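Local coordinates for NanU sialic acid binding protein (Bacteroides fragilis, PDB 4L7T) that binds sialic acid with high affinity as a SusD-family protein of the outer membrane, probably handing it to the partner transporter NanO, at residues A[269-274]-A[381-386]; A[47-52]-A[276-281]; A[61-66]-A[483-488]; A[342-347]-A[463-468]; A[398-403]-A[451-456]. One frame throughout, in Å; residues are numbered along the deposited sequence.

Contact 1: A[269-274]-A[381-386]; sequences FSIRNA and NDYPIY
Phe269 and Tyr386 pair through both their backbone polar groups, Phe269 N giving its hydrogen to Tyr386 O at 2.9 Å. The carbonyl of Phe269 takes two donors in return, Tyr386 N and Ile385 N, each 3.0 Å from Phe269 O; the first lies in the carbonyl plane, the second is tilted 16° from it. Two residues thus answer one, and the register slips by a residue before Ser270 meets Pro384. Proline suits that place, because this pair is non-hydrogen-bonded and needs no N-H. Further along, Ile271 N donates to Tyr383 O, and Tyr383 N returns a bond to Ile271 O.

Branched and aromatic side chains fill in around this ladder. Phe269 and Ile385 run side by side in the same direction, with CD2 of Phe269 3.7 Å from CB of Ile385, while CG1 of Ile271 lies 3.9 Å from CG1 of Ile385. With CG beside its backbone N (chi1 -61°), Asp382 turns OD1 toward the N-H of Asn273, a weak bond of 3.3 Å between Asp382 OD1 and Asn273 N; its carboxylate is held more firmly by Lys262 and Tyr202. Outside, Trp204 meets the Phe269 ring edge-to-face, and Glu215 binds the Tyr386 hydroxyl. The whole is a short antiparallel two-stranded sheet carrying a classic beta bulge, set among the helices of a SusD-type fold.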
# COMPACT_ATOMS: atom_id res chain seq x y z
N PHE A 269 -3.75 0.73 10.25
CA PHE A 269 -2.29 1.00 10.48
C PHE A 269 -1.80 1.96 9.38
O PHE A 269 -2.17 1.76 8.21
CB PHE A 269 -1.49 -0.32 10.46
CG PHE A 269 -0.03 -0.12 10.55
CD1 PHE A 269 0.50 0.53 11.67
CD2 PHE A 269 0.82 -0.49 9.53
CE1 PHE A 269 1.90 0.78 11.76
CE2 PHE A 269 2.22 -0.23 9.61
CZ PHE A 269 2.74 0.41 10.75
N SER A 270 -1.16 3.08 9.75
CA SER A 270 -0.70 4.06 8.75
C SER A 270 0.71 4.43 9.05
O SER A 270 1.13 4.36 10.20
CB SER A 270 -1.60 5.28 8.84
OG SER A 270 -1.38 6.28 7.87
N ILE A 271 1.46 4.78 8.01
CA ILE A 271 2.81 5.34 8.16
C ILE A 271 2.67 6.80 8.43
O ILE A 271 2.09 7.55 7.69
CB ILE A 271 3.58 5.12 6.86
CG1 ILE A 271 3.72 3.65 6.56
CG2 ILE A 271 4.99 5.79 7.01
CD1 ILE A 271 4.35 2.81 7.51
N ARG A 272 3.16 7.29 9.59
CA ARG A 272 3.04 8.66 9.95
C ARG A 272 4.23 9.44 9.40
O ARG A 272 5.39 9.11 9.69
CB ARG A 272 3.01 8.93 11.49
CG ARG A 272 2.55 10.47 11.76
CD ARG A 272 2.55 10.92 13.23
NE ARG A 272 3.91 11.00 13.74
CZ ARG A 272 4.51 12.11 14.18
NH1 ARG A 272 3.86 13.27 14.24
NH2 ARG A 272 5.77 12.03 14.59
N ASN A 273 3.85 10.41 8.59
CA ASN A 273 4.71 11.44 8.02
C ASN A 273 4.39 12.75 8.78
O ASN A 273 3.24 13.03 9.21
CB ASN A 273 4.47 11.57 6.48
CG ASN A 273 4.73 10.26 5.75
OD1 ASN A 273 3.83 9.78 5.00
ND2 ASN A 273 5.86 9.56 6.03
N ALA A 274 5.40 13.61 8.94
CA ALA A 274 5.13 14.78 9.76
C ALA A 274 6.20 15.82 9.48
O ALA A 274 7.32 15.45 9.15
CB ALA A 274 5.18 14.36 11.26
N ASN A 381 1.01 14.08 4.24
CA ASN A 381 -0.12 13.13 4.58
C ASN A 381 0.47 11.89 5.07
O ASN A 381 1.59 11.59 4.73
CB ASN A 381 -0.98 12.82 3.38
CG ASN A 381 -1.70 14.01 2.86
OD1 ASN A 381 -2.72 14.42 3.45
ND2 ASN A 381 -1.17 14.64 1.82
N ASP A 382 -0.27 11.15 5.90
CA ASP A 382 0.18 9.84 6.26
C ASP A 382 -0.05 8.91 5.03
O ASP A 382 -0.83 9.25 4.18
CB ASP A 382 -0.69 9.35 7.42
CG ASP A 382 -0.58 10.25 8.62
OD1 ASP A 382 0.56 10.73 8.91
OD2 ASP A 382 -1.65 10.47 9.27
N TYR A 383 0.71 7.84 4.98
CA TYR A 383 0.53 6.82 3.93
C TYR A 383 -0.19 5.63 4.60
O TYR A 383 0.41 4.86 5.29
CB TYR A 383 1.89 6.44 3.31
CG TYR A 383 1.74 5.40 2.25
CD1 TYR A 383 0.92 5.71 1.15
CD2 TYR A 383 2.39 4.23 2.34
CE1 TYR A 383 0.74 4.74 0.11
CE2 TYR A 383 2.21 3.21 1.33
CZ TYR A 383 1.40 3.55 0.21
OH TYR A 383 1.25 2.51 -0.71
N PRO A 384 -1.47 5.37 4.24
CA PRO A 384 -2.21 4.30 4.99
C PRO A 384 -1.78 2.94 4.47
O PRO A 384 -1.62 2.77 3.25
CB PRO A 384 -3.69 4.49 4.63
CG PRO A 384 -3.70 5.32 3.39
CD PRO A 384 -2.36 6.18 3.41
N ILE A 385 -1.53 2.00 5.34
CA ILE A 385 -1.24 0.62 4.98
C ILE A 385 -2.50 -0.23 5.04
O ILE A 385 -2.80 -0.98 4.09
CB ILE A 385 -0.14 0.01 5.98
CG1 ILE A 385 1.14 0.87 5.88
CG2 ILE A 385 0.10 -1.43 5.74
CD1 ILE A 385 1.88 0.88 4.44
N TYR A 386 -3.25 -0.12 6.16
CA TYR A 386 -4.49 -0.89 6.32
C TYR A 386 -5.57 0.03 6.81
O TYR A 386 -5.40 0.79 7.82
CB TYR A 386 -4.35 -1.97 7.37
CG TYR A 386 -3.42 -3.09 6.98
CD1 TYR A 386 -3.45 -3.67 5.73
CD2 TYR A 386 -2.52 -3.64 7.93
CE1 TYR A 386 -2.64 -4.73 5.39
CE2 TYR A 386 -1.71 -4.71 7.59
CZ TYR A 386 -1.78 -5.25 6.32
OH TYR A 386 -0.94 -6.35 6.07

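Contact 2: A[47-52]-A[276-281]; sequences LRECSF and DEYNMW
Arg48 lies flat along Tyr278, its guanidinium plane only 7° from the ring plane, and the two side chains run antiparallel. CG of Arg48 sits over the ring face, 3.8 Å from the Tyr278 centroid, a CH-pi contact, while the guanidinium reaches beyond to cover CB of Tyr278. A long chain with a flat end suits this place, since its methylenes and its planar head both lie against the tyrosine. Equally close is the contact of Phe52 with Trp281: CA of Phe52 stands over the five-membered ring, and Phe52 CD1 is 3.5 Å from Trp281 CE3. Phe55 stacks on the same indole from outside.

Waters fill a polar seam between these parts. Water 2 gives a hydrogen to Ser51 OG and accepts one from Trp281 N, each at 2.8 Å; Ser51 OG, at chi1 65°, donates to Arg48 O. Water 1 links Phe52 N to the Tyr278 hydroxyl. The exposed Glu277 edge is looser: Arg48 NH2 and Glu277 OE2 form a long salt bridge of 3.5 Å. Glu277 also pairs with Arg272, whose carbonyl takes Arg48 NH1. A type I turn, Arg48 to Ser51, leads from helix 33-48 into helix 51-58 of the SusD-type fold, and the loop between strand 267-271 and helix 284-289 packs on it.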
# COMPACT_ATOMS: atom_id res chain seq x y z
N LEU A 47 10.65 1.26 9.56
CA LEU A 47 9.60 0.79 8.64
C LEU A 47 9.16 1.94 7.70
O LEU A 47 8.99 1.70 6.46
CB LEU A 47 8.41 0.24 9.47
CG LEU A 47 7.34 -0.45 8.66
CD1 LEU A 47 7.80 -1.85 8.31
CD2 LEU A 47 6.07 -0.48 9.55
N ARG A 48 8.98 3.14 8.22
CA ARG A 48 8.61 4.30 7.45
C ARG A 48 9.60 4.58 6.27
O ARG A 48 9.20 5.08 5.20
CB ARG A 48 8.45 5.52 8.34
CG ARG A 48 8.18 6.85 7.56
CD ARG A 48 7.88 8.00 8.48
NE ARG A 48 9.04 8.24 9.38
CZ ARG A 48 8.98 8.98 10.49
NH1 ARG A 48 7.85 9.62 10.80
NH2 ARG A 48 10.08 9.15 11.26
N GLU A 49 10.87 4.24 6.49
CA GLU A 49 11.90 4.44 5.39
C GLU A 49 11.66 3.51 4.17
O GLU A 49 12.25 3.70 3.08
CB GLU A 49 13.32 4.23 5.90
CG GLU A 49 13.73 5.34 6.83
CD GLU A 49 15.12 5.18 7.47
OE1 GLU A 49 15.76 4.09 7.39
OE2 GLU A 49 15.55 6.17 8.09
N CYS A 50 10.84 2.50 4.36
CA CYS A 50 10.54 1.54 3.30
C CYS A 50 9.21 1.87 2.63
O CYS A 50 8.76 1.14 1.74
CB CYS A 50 10.50 0.11 3.83
SG CYS A 50 12.02 -0.63 4.51
N SER A 51 8.59 2.96 3.04
CA SER A 51 7.21 3.26 2.59
C SER A 51 7.05 3.56 1.08
O SER A 51 6.10 3.12 0.47
CB SER A 51 6.51 4.28 3.46
OG SER A 51 7.13 5.56 3.39
N PHE A 52 8.00 4.27 0.49
CA PHE A 52 7.93 4.50 -0.99
C PHE A 52 8.00 3.13 -1.65
O PHE A 52 7.29 2.91 -2.62
CB PHE A 52 9.17 5.29 -1.39
CG PHE A 52 9.22 5.62 -2.88
CD1 PHE A 52 8.11 6.11 -3.57
CD2 PHE A 52 10.44 5.45 -3.55
CE1 PHE A 52 8.16 6.35 -4.96
CE2 PHE A 52 10.51 5.69 -4.92
CZ PHE A 52 9.39 6.21 -5.59
N ASP A 276 9.17 18.16 9.82
CA ASP A 276 10.48 18.09 10.45
C ASP A 276 10.85 16.70 10.88
O ASP A 276 11.89 16.48 11.54
CB ASP A 276 10.54 19.07 11.63
CG ASP A 276 10.43 20.52 11.16
OD1 ASP A 276 10.27 20.76 9.94
OD2 ASP A 276 10.53 21.42 12.01
N GLU A 277 10.02 15.74 10.48
CA GLU A 277 10.32 14.36 10.81
C GLU A 277 10.50 13.54 9.53
O GLU A 277 11.49 12.85 9.37
CB GLU A 277 9.20 13.78 11.66
CG GLU A 277 9.48 12.36 12.14
CD GLU A 277 9.11 12.15 13.59
OE1 GLU A 277 8.44 13.04 14.20
OE2 GLU A 277 9.52 11.10 14.12
N TYR A 278 9.53 13.61 8.63
CA TYR A 278 9.62 12.81 7.38
C TYR A 278 8.60 13.29 6.37
O TYR A 278 7.44 13.40 6.66
CB TYR A 278 9.36 11.31 7.67
CG TYR A 278 9.98 10.32 6.71
CD1 TYR A 278 11.32 9.92 6.85
CD2 TYR A 278 9.22 9.71 5.73
CE1 TYR A 278 11.88 8.98 5.99
CE2 TYR A 278 9.78 8.78 4.87
CZ TYR A 278 11.10 8.42 5.00
OH TYR A 278 11.62 7.46 4.15
N ASN A 279 9.04 13.58 5.15
CA ASN A 279 8.09 13.88 4.08
C ASN A 279 7.60 12.55 3.48
O ASN A 279 8.29 11.51 3.54
CB ASN A 279 8.82 14.61 2.95
CG ASN A 279 9.26 16.02 3.34
OD1 ASN A 279 10.45 16.37 3.20
ND2 ASN A 279 8.31 16.85 3.79
N MET A 280 6.40 12.61 2.96
CA MET A 280 5.72 11.37 2.42
C MET A 280 6.64 10.71 1.41
O MET A 280 7.15 11.36 0.50
CB MET A 280 4.39 11.74 1.77
CG MET A 280 3.75 10.42 1.22
SD MET A 280 2.10 10.73 0.65
CE MET A 280 1.66 9.27 -0.35
N TRP A 281 6.93 9.43 1.63
CA TRP A 281 7.84 8.67 0.77
C TRP A 281 9.22 9.30 0.68
O TRP A 281 9.89 9.16 -0.35
CB TRP A 281 7.25 8.44 -0.65
CG TRP A 281 5.90 7.72 -0.68
CD1 TRP A 281 5.27 7.03 0.36
CD2 TRP A 281 5.05 7.57 -1.84
NE1 TRP A 281 4.06 6.54 -0.09
CE2 TRP A 281 3.90 6.84 -1.42
CE3 TRP A 281 5.14 8.00 -3.19
CZ2 TRP A 281 2.84 6.54 -2.31
CZ3 TRP A 281 4.09 7.72 -4.07
CH2 TRP A 281 2.97 6.96 -3.64
O HOH W 1 10.16 6.10 1.81
O HOH W 2 5.99 8.07 3.90

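Contact 3: A[61-66]-A[483-488]; sequences RADIYG and TKRTSA. With NA (sodium ion), chain F.
A sodium site at the end of helix 479-485 lies beside this contact, and Thr486, which helps to form it, also meets the loop 61-63. Thr483 O and Thr486 O bind the ion at 2.3 and 2.4 Å, and waters 4, 5 and 6 complete five ligands. Carbonyls suit sodium, a hard ion, and those of a helix end are available because the helical bonding stops there. The other side of Thr486 faces the loop: its methyl CG2 lies 3.7 Å from Ala62 CA. Its hydroxyl, turned between the backbone N and carbonyl carbon (chi1 80°), accepts from Ala488 N at 3.1 Å, an ST turn that shapes the chain leaving the helix, and is also bonded to Val482 O. Asp63 sets CB 3.3 Å from Arg485 O; the two side chains run alongside each other, yet their charges are settled elsewhere, Asp63 with Arg470 and Arg485 with Glu454. Water 3 lies between the backbones: it accepts from Ser487 N at 3.1 Å and is close enough to Ala62 O to donate to it, though other acceptors compete.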
# COMPACT_ATOMS: atom_id res chain seq x y z
N ARG A 61 3.54 -1.56 -11.32
CA ARG A 61 3.71 -2.65 -12.37
C ARG A 61 2.38 -2.98 -13.05
O ARG A 61 2.38 -3.71 -14.06
CB ARG A 61 4.42 -3.89 -11.85
CG ARG A 61 5.88 -3.56 -11.58
CD ARG A 61 6.61 -4.82 -11.19
NE ARG A 61 6.65 -5.87 -12.25
CZ ARG A 61 7.05 -7.11 -12.06
NH1 ARG A 61 7.53 -7.54 -10.88
NH2 ARG A 61 6.98 -7.91 -13.12
N ALA A 62 1.27 -2.46 -12.50
CA ALA A 62 -0.07 -2.87 -13.01
C ALA A 62 -0.53 -1.84 -14.07
O ALA A 62 0.34 -1.41 -14.89
CB ALA A 62 -1.09 -3.04 -11.85
N ASP A 63 -1.83 -1.55 -14.15
CA ASP A 63 -2.39 -0.88 -15.33
C ASP A 63 -2.70 0.62 -15.17
O ASP A 63 -3.17 1.28 -16.13
CB ASP A 63 -3.64 -1.65 -15.83
CG ASP A 63 -4.65 -1.94 -14.73
OD1 ASP A 63 -4.31 -1.91 -13.49
OD2 ASP A 63 -5.81 -2.27 -15.07
N ILE A 64 -2.37 1.19 -14.02
CA ILE A 64 -2.84 2.55 -13.75
C ILE A 64 -1.96 3.59 -14.48
O ILE A 64 -2.50 4.66 -14.87
CB ILE A 64 -2.75 2.82 -12.21
CG1 ILE A 64 -3.79 1.95 -11.50
CG2 ILE A 64 -2.97 4.41 -11.89
CD1 ILE A 64 -3.50 1.81 -10.03
N TYR A 65 -0.68 3.27 -14.69
CA TYR A 65 0.27 4.26 -15.28
C TYR A 65 0.76 3.78 -16.64
O TYR A 65 0.33 2.74 -17.14
CB TYR A 65 1.50 4.49 -14.38
CG TYR A 65 1.09 4.84 -12.94
CD1 TYR A 65 0.70 6.16 -12.62
CD2 TYR A 65 1.06 3.82 -11.95
CE1 TYR A 65 0.30 6.46 -11.29
CE2 TYR A 65 0.63 4.08 -10.62
CZ TYR A 65 0.30 5.43 -10.31
OH TYR A 65 -0.12 5.65 -8.98
N GLY A 66 1.61 4.61 -17.24
CA GLY A 66 2.27 4.20 -18.50
C GLY A 66 2.18 5.19 -19.63
O GLY A 66 2.82 4.99 -20.68
N THR A 483 -1.52 -11.11 -16.56
CA THR A 483 -1.15 -10.95 -17.98
C THR A 483 -2.31 -10.34 -18.79
O THR A 483 -2.07 -9.68 -19.80
CB THR A 483 -0.66 -12.33 -18.57
OG1 THR A 483 -1.73 -13.25 -18.48
CG2 THR A 483 0.55 -12.81 -17.80
N LYS A 484 -3.56 -10.52 -18.37
CA LYS A 484 -4.67 -9.88 -19.05
C LYS A 484 -4.63 -8.39 -19.00
O LYS A 484 -4.86 -7.72 -20.02
CB LYS A 484 -6.00 -10.39 -18.49
CG LYS A 484 -7.13 -9.75 -19.11
CD LYS A 484 -7.43 -10.31 -20.54
CE LYS A 484 -8.77 -9.72 -21.05
NZ LYS A 484 -8.95 -9.81 -22.53
N ARG A 485 -4.29 -7.84 -17.81
CA ARG A 485 -4.41 -6.41 -17.63
C ARG A 485 -3.08 -5.67 -17.57
O ARG A 485 -3.06 -4.42 -17.49
CB ARG A 485 -5.32 -6.07 -16.43
CG ARG A 485 -6.80 -6.35 -16.76
CD ARG A 485 -7.72 -5.71 -15.74
NE ARG A 485 -9.14 -5.78 -16.12
CZ ARG A 485 -10.06 -6.53 -15.49
NH1 ARG A 485 -9.71 -7.33 -14.49
NH2 ARG A 485 -11.33 -6.40 -15.85
N THR A 486 -1.97 -6.38 -17.56
CA THR A 486 -0.67 -5.67 -17.46
C THR A 486 0.26 -6.12 -18.57
O THR A 486 -0.02 -7.15 -19.23
CB THR A 486 0.02 -5.95 -16.10
OG1 THR A 486 0.67 -7.21 -16.11
CG2 THR A 486 -0.98 -5.90 -14.90
N SER A 487 1.40 -5.45 -18.70
CA SER A 487 2.42 -5.96 -19.64
C SER A 487 3.40 -6.99 -19.13
O SER A 487 4.36 -7.37 -19.83
CB SER A 487 3.20 -4.75 -20.16
OG SER A 487 3.69 -3.99 -19.06
N ALA A 488 3.20 -7.45 -17.88
CA ALA A 488 4.06 -8.46 -17.26
C ALA A 488 3.81 -9.78 -17.91
O ALA A 488 2.68 -10.07 -18.32
CB ALA A 488 3.76 -8.59 -15.73
NA NA F . -0.52 -8.64 -21.10
O HOH W 3 1.44 -2.86 -17.02
O HOH W 4 -2.13 -7.07 -21.50
O HOH W 5 1.30 -9.64 -20.76
O HOH W 6 0.66 -7.34 -22.75

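Contact 4: A[342-347]-A[463-468]; sequences ASMTAV and EFMFEG
Ser343 and Met344, where helix 339-343 passes into strand 344-350, meet Met465 and Phe466, the two middle residues of a type II turn closed by Glu467 N donating to Phe464 O at 3.0 Å. The thioethers carry much of the contact: Met344 and Met465 lie roughly perpendicular, the methyl CE of Met344 3.8 Å from SD of Met465. Each chain bends at its last torsion (chi3 -74° in Met344, 53° in Met465), which brings its methyl round to the other; flexible, unbranched methionine suits such a fit. Phe466 takes the left-handed backbone position of the turn (phi 67°), often a glycine's, and its ring reaches segment 342-347, CE2 lying 3.2 Å from Ser343 O. CG of Met344 approaches the ring at its edge, 4.3 Å from CZ of Phe466. Water 7 spans the polar margin, giving a hydrogen to Ser343 OG and taking one from Met465 N at 3.2 Å. Ser343 OG is bonded to Arg339 O as well, while Glu59 receives Phe466 N. The pairing is therefore mainly apolar and buried, and the polar connection between the segments runs through one water.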
# COMPACT_ATOMS: atom_id res chain seq x y z
N ALA A 342 -11.99 12.86 -5.35
CA ALA A 342 -11.05 12.76 -4.25
C ALA A 342 -9.74 12.14 -4.75
O ALA A 342 -8.73 12.37 -4.16
CB ALA A 342 -11.61 11.89 -3.12
N SER A 343 -9.80 11.33 -5.79
CA SER A 343 -8.59 10.55 -6.20
C SER A 343 -7.75 11.24 -7.26
O SER A 343 -6.53 11.06 -7.31
CB SER A 343 -8.98 9.17 -6.78
OG SER A 343 -9.64 8.37 -5.77
N MET A 344 -8.45 11.97 -8.14
CA MET A 344 -7.76 12.59 -9.31
C MET A 344 -8.27 13.99 -9.62
O MET A 344 -9.51 14.20 -9.54
CB MET A 344 -7.97 11.73 -10.58
CG MET A 344 -7.10 10.48 -10.63
SD MET A 344 -7.46 9.43 -12.10
CE MET A 344 -9.03 8.68 -11.68
N THR A 345 -7.34 14.89 -9.99
CA THR A 345 -7.70 16.19 -10.58
C THR A 345 -7.37 16.11 -12.07
O THR A 345 -6.30 15.64 -12.43
CB THR A 345 -7.00 17.34 -9.86
OG1 THR A 345 -7.42 17.35 -8.48
CG2 THR A 345 -7.39 18.73 -10.43
N ALA A 346 -8.26 16.61 -12.91
CA ALA A 346 -7.95 16.81 -14.34
C ALA A 346 -7.31 18.18 -14.66
O ALA A 346 -7.58 19.23 -14.02
CB ALA A 346 -9.19 16.59 -15.18
N VAL A 347 -6.39 18.12 -15.60
CA VAL A 347 -5.72 19.27 -16.18
C VAL A 347 -6.34 19.53 -17.53
O VAL A 347 -6.65 18.62 -18.29
CB VAL A 347 -4.19 18.98 -16.34
CG1 VAL A 347 -3.48 20.22 -16.98
CG2 VAL A 347 -3.56 18.78 -14.92
N GLU A 463 -11.31 1.96 -4.87
CA GLU A 463 -11.11 2.37 -3.45
C GLU A 463 -9.63 2.70 -3.10
O GLU A 463 -9.38 3.56 -2.23
CB GLU A 463 -11.54 1.15 -2.57
CG GLU A 463 -11.65 1.39 -1.02
CD GLU A 463 -12.66 2.51 -0.63
OE1 GLU A 463 -13.68 2.75 -1.33
OE2 GLU A 463 -12.35 3.13 0.43
N PHE A 464 -8.68 2.06 -3.81
CA PHE A 464 -7.27 2.12 -3.37
C PHE A 464 -6.28 2.62 -4.40
O PHE A 464 -5.10 2.36 -4.31
CB PHE A 464 -6.85 0.70 -2.92
CG PHE A 464 -7.62 0.20 -1.75
CD1 PHE A 464 -7.57 0.85 -0.55
CD2 PHE A 464 -8.45 -0.89 -1.89
CE1 PHE A 464 -8.34 0.37 0.54
CE2 PHE A 464 -9.23 -1.37 -0.79
CZ PHE A 464 -9.15 -0.75 0.37
N MET A 465 -6.73 3.46 -5.27
CA MET A 465 -5.71 4.03 -6.22
C MET A 465 -4.72 4.81 -5.41
O MET A 465 -5.08 5.56 -4.46
CB MET A 465 -6.37 5.05 -7.19
CG MET A 465 -7.42 4.56 -8.09
SD MET A 465 -7.83 5.81 -9.42
CE MET A 465 -6.32 6.07 -10.02
N PHE A 466 -3.46 4.71 -5.78
CA PHE A 466 -2.36 5.38 -5.02
C PHE A 466 -2.10 4.83 -3.60
O PHE A 466 -1.41 5.48 -2.79
CB PHE A 466 -2.49 6.93 -5.02
CG PHE A 466 -3.00 7.46 -6.31
CD1 PHE A 466 -2.18 7.40 -7.48
CD2 PHE A 466 -4.31 7.94 -6.42
CE1 PHE A 466 -2.66 7.83 -8.66
CE2 PHE A 466 -4.79 8.36 -7.59
CZ PHE A 466 -3.95 8.33 -8.75
N GLU A 467 -2.65 3.65 -3.29
CA GLU A 467 -2.43 3.01 -2.03
C GLU A 467 -1.66 1.71 -2.07
O GLU A 467 -1.62 0.98 -1.09
CB GLU A 467 -3.77 2.89 -1.25
CG GLU A 467 -4.33 4.23 -0.78
CD GLU A 467 -5.67 4.03 -0.07
OE1 GLU A 467 -5.59 3.55 1.11
OE2 GLU A 467 -6.72 4.36 -0.70
N GLY A 468 -0.99 1.39 -3.23
CA GLY A 468 -0.09 0.22 -3.28
C GLY A 468 -0.75 -1.12 -3.20
O GLY A 468 -0.16 -2.05 -2.67
O HOH W 7 -9.15 5.58 -4.99

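Contact 5: A[398-403]-A[451-456]; sequences AKALLG and DPLEAI
Leu401 and Leu453 both hold CG beside the backbone N (chi1 -68° in each), and these torsions swing their branched ends toward each other from neighbouring helices. One side chain is laid across the other, and CD2 of Leu401 lies 4.0 Å from CD1 of Leu453 and as near to its CD2. Ala400 turns its methyl toward helix 452-463 and touches three of its residues. CB of Ala400 is 3.9 Å from CD1 of Ile456, 4.0 Å from CD2 of Leu453, and 4.3 Å from CB of Pro452. A small residue suits this place, where the two chains come closest: the CA atoms of Ala400 and Pro452 are 6.4 Å apart.

Both helices are at an end here. Helix 388-401 finishes in a Schellman motif at Gly403, which has the positive phi that glycine adopts most easily; Gly403 N bonds back to Ala400 O. Helix 452-463 starts at Pro452; proline suits the first turn, where a backbone N-H would have no carbonyl within the helix to bond to, so lacking one costs nothing. Asp451 is its N-cap, OD2 accepting from Glu454 N at 3.0 Å in a nearly straight bond (170°). Leu218 and Arg222 of helix 206-223 pack on Leu401. The patch lies toward the surface, Ile456 being the one buried residue of those that touch. Its touching groups are wholly aliphatic, so van der Waals and hydrophobic forces join these helix ends, while the caps hold Glu454 N and Gly403 N within their own segments.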
# COMPACT_ATOMS: atom_id res chain seq x y z
N ALA A 398 -12.52 -13.21 0.58
CA ALA A 398 -12.46 -14.55 1.22
C ALA A 398 -13.84 -15.25 1.03
O ALA A 398 -13.88 -16.51 0.78
CB ALA A 398 -12.17 -14.42 2.73
N LYS A 399 -14.90 -14.51 1.20
CA LYS A 399 -16.29 -15.06 1.04
C LYS A 399 -16.48 -15.59 -0.39
O LYS A 399 -16.90 -16.73 -0.62
CB LYS A 399 -17.36 -14.03 1.40
CG LYS A 399 -17.47 -13.89 2.95
CD LYS A 399 -18.51 -12.88 3.39
CE LYS A 399 -18.65 -12.99 4.89
NZ LYS A 399 -19.82 -12.11 5.27
N ALA A 400 -16.09 -14.78 -1.36
CA ALA A 400 -16.22 -15.17 -2.79
C ALA A 400 -15.41 -16.40 -3.09
O ALA A 400 -15.90 -17.32 -3.76
CB ALA A 400 -15.75 -14.05 -3.64
N LEU A 401 -14.20 -16.51 -2.55
CA LEU A 401 -13.37 -17.67 -2.81
C LEU A 401 -13.94 -18.97 -2.19
O LEU A 401 -13.50 -20.09 -2.53
CB LEU A 401 -11.90 -17.37 -2.36
CG LEU A 401 -11.24 -16.32 -3.25
CD1 LEU A 401 -9.94 -15.82 -2.53
CD2 LEU A 401 -10.89 -16.94 -4.64
N LEU A 402 -14.75 -18.78 -1.15
CA LEU A 402 -15.42 -19.90 -0.44
C LEU A 402 -16.72 -20.24 -1.07
O LEU A 402 -17.40 -21.15 -0.58
CB LEU A 402 -15.67 -19.47 1.03
CG LEU A 402 -14.38 -19.59 1.82
CD1 LEU A 402 -14.56 -18.82 3.18
CD2 LEU A 402 -14.01 -21.01 2.16
N GLY A 403 -17.13 -19.46 -2.06
CA GLY A 403 -18.42 -19.69 -2.69
C GLY A 403 -19.58 -19.13 -1.88
O GLY A 403 -20.74 -19.57 -2.00
N ASP A 451 -19.35 -11.24 -12.33
CA ASP A 451 -18.44 -12.20 -11.78
C ASP A 451 -17.98 -11.63 -10.42
O ASP A 451 -17.55 -10.48 -10.40
CB ASP A 451 -17.20 -12.40 -12.66
CG ASP A 451 -16.25 -13.38 -12.03
OD1 ASP A 451 -16.48 -14.61 -11.99
OD2 ASP A 451 -15.19 -12.93 -11.45
N PRO A 452 -18.14 -12.39 -9.32
CA PRO A 452 -17.82 -11.84 -7.96
C PRO A 452 -16.37 -11.36 -7.83
O PRO A 452 -16.15 -10.23 -7.34
CB PRO A 452 -18.10 -13.02 -7.03
CG PRO A 452 -19.24 -13.75 -7.71
CD PRO A 452 -18.97 -13.60 -9.23
N LEU A 453 -15.43 -12.17 -8.29
CA LEU A 453 -14.02 -11.73 -8.17
C LEU A 453 -13.73 -10.49 -9.01
O LEU A 453 -12.96 -9.60 -8.56
CB LEU A 453 -13.05 -12.86 -8.50
CG LEU A 453 -12.99 -14.05 -7.51
CD1 LEU A 453 -12.04 -15.12 -7.97
CD2 LEU A 453 -12.58 -13.59 -6.08
N GLU A 454 -14.21 -10.40 -10.26
CA GLU A 454 -14.11 -9.11 -10.97
C GLU A 454 -14.78 -7.95 -10.28
O GLU A 454 -14.24 -6.89 -10.37
CB GLU A 454 -14.55 -9.19 -12.48
CG GLU A 454 -13.77 -10.25 -13.25
CD GLU A 454 -12.37 -9.76 -13.68
OE1 GLU A 454 -12.16 -8.52 -13.64
OE2 GLU A 454 -11.53 -10.61 -14.08
N ALA A 455 -15.96 -8.13 -9.62
CA ALA A 455 -16.62 -7.03 -8.96
C ALA A 455 -15.71 -6.51 -7.79
O ALA A 455 -15.60 -5.32 -7.61
CB ALA A 455 -17.96 -7.46 -8.39
N ILE A 456 -15.10 -7.44 -7.12
CA ILE A 456 -14.20 -7.12 -5.98
C ILE A 456 -12.89 -6.50 -6.51
O ILE A 456 -12.40 -5.54 -5.92
CB ILE A 456 -13.92 -8.34 -5.12
CG1 ILE A 456 -15.25 -8.75 -4.44
CG2 ILE A 456 -12.83 -8.05 -3.99
CD1 ILE A 456 -15.26 -10.16 -3.80

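Contacts 1 and 2 lie side by side, centres 9 Å apart, and touch through Arg48, Arg272 and Glu277, so the bulged sheet 267-271/383-387 and the corner between helices 33-48 and 51-58 form one block. Contact 4 touches contact 1 where Tyr383 meets Glu467, and contact 3 through Tyr65 and Phe466. Contact 5, 34 Å from contact 2 between centres and across the middle of the chain, reaches contact 3 through the salt bridge Arg485-Glu454. Along the chain, contact 3 closes a loop enclosing contacts 1, 4 and 5, while contacts 1 and 2 cross. N-terminal and C-terminal parts are thereby interleaved into a SusD-type body with far more helix than strand.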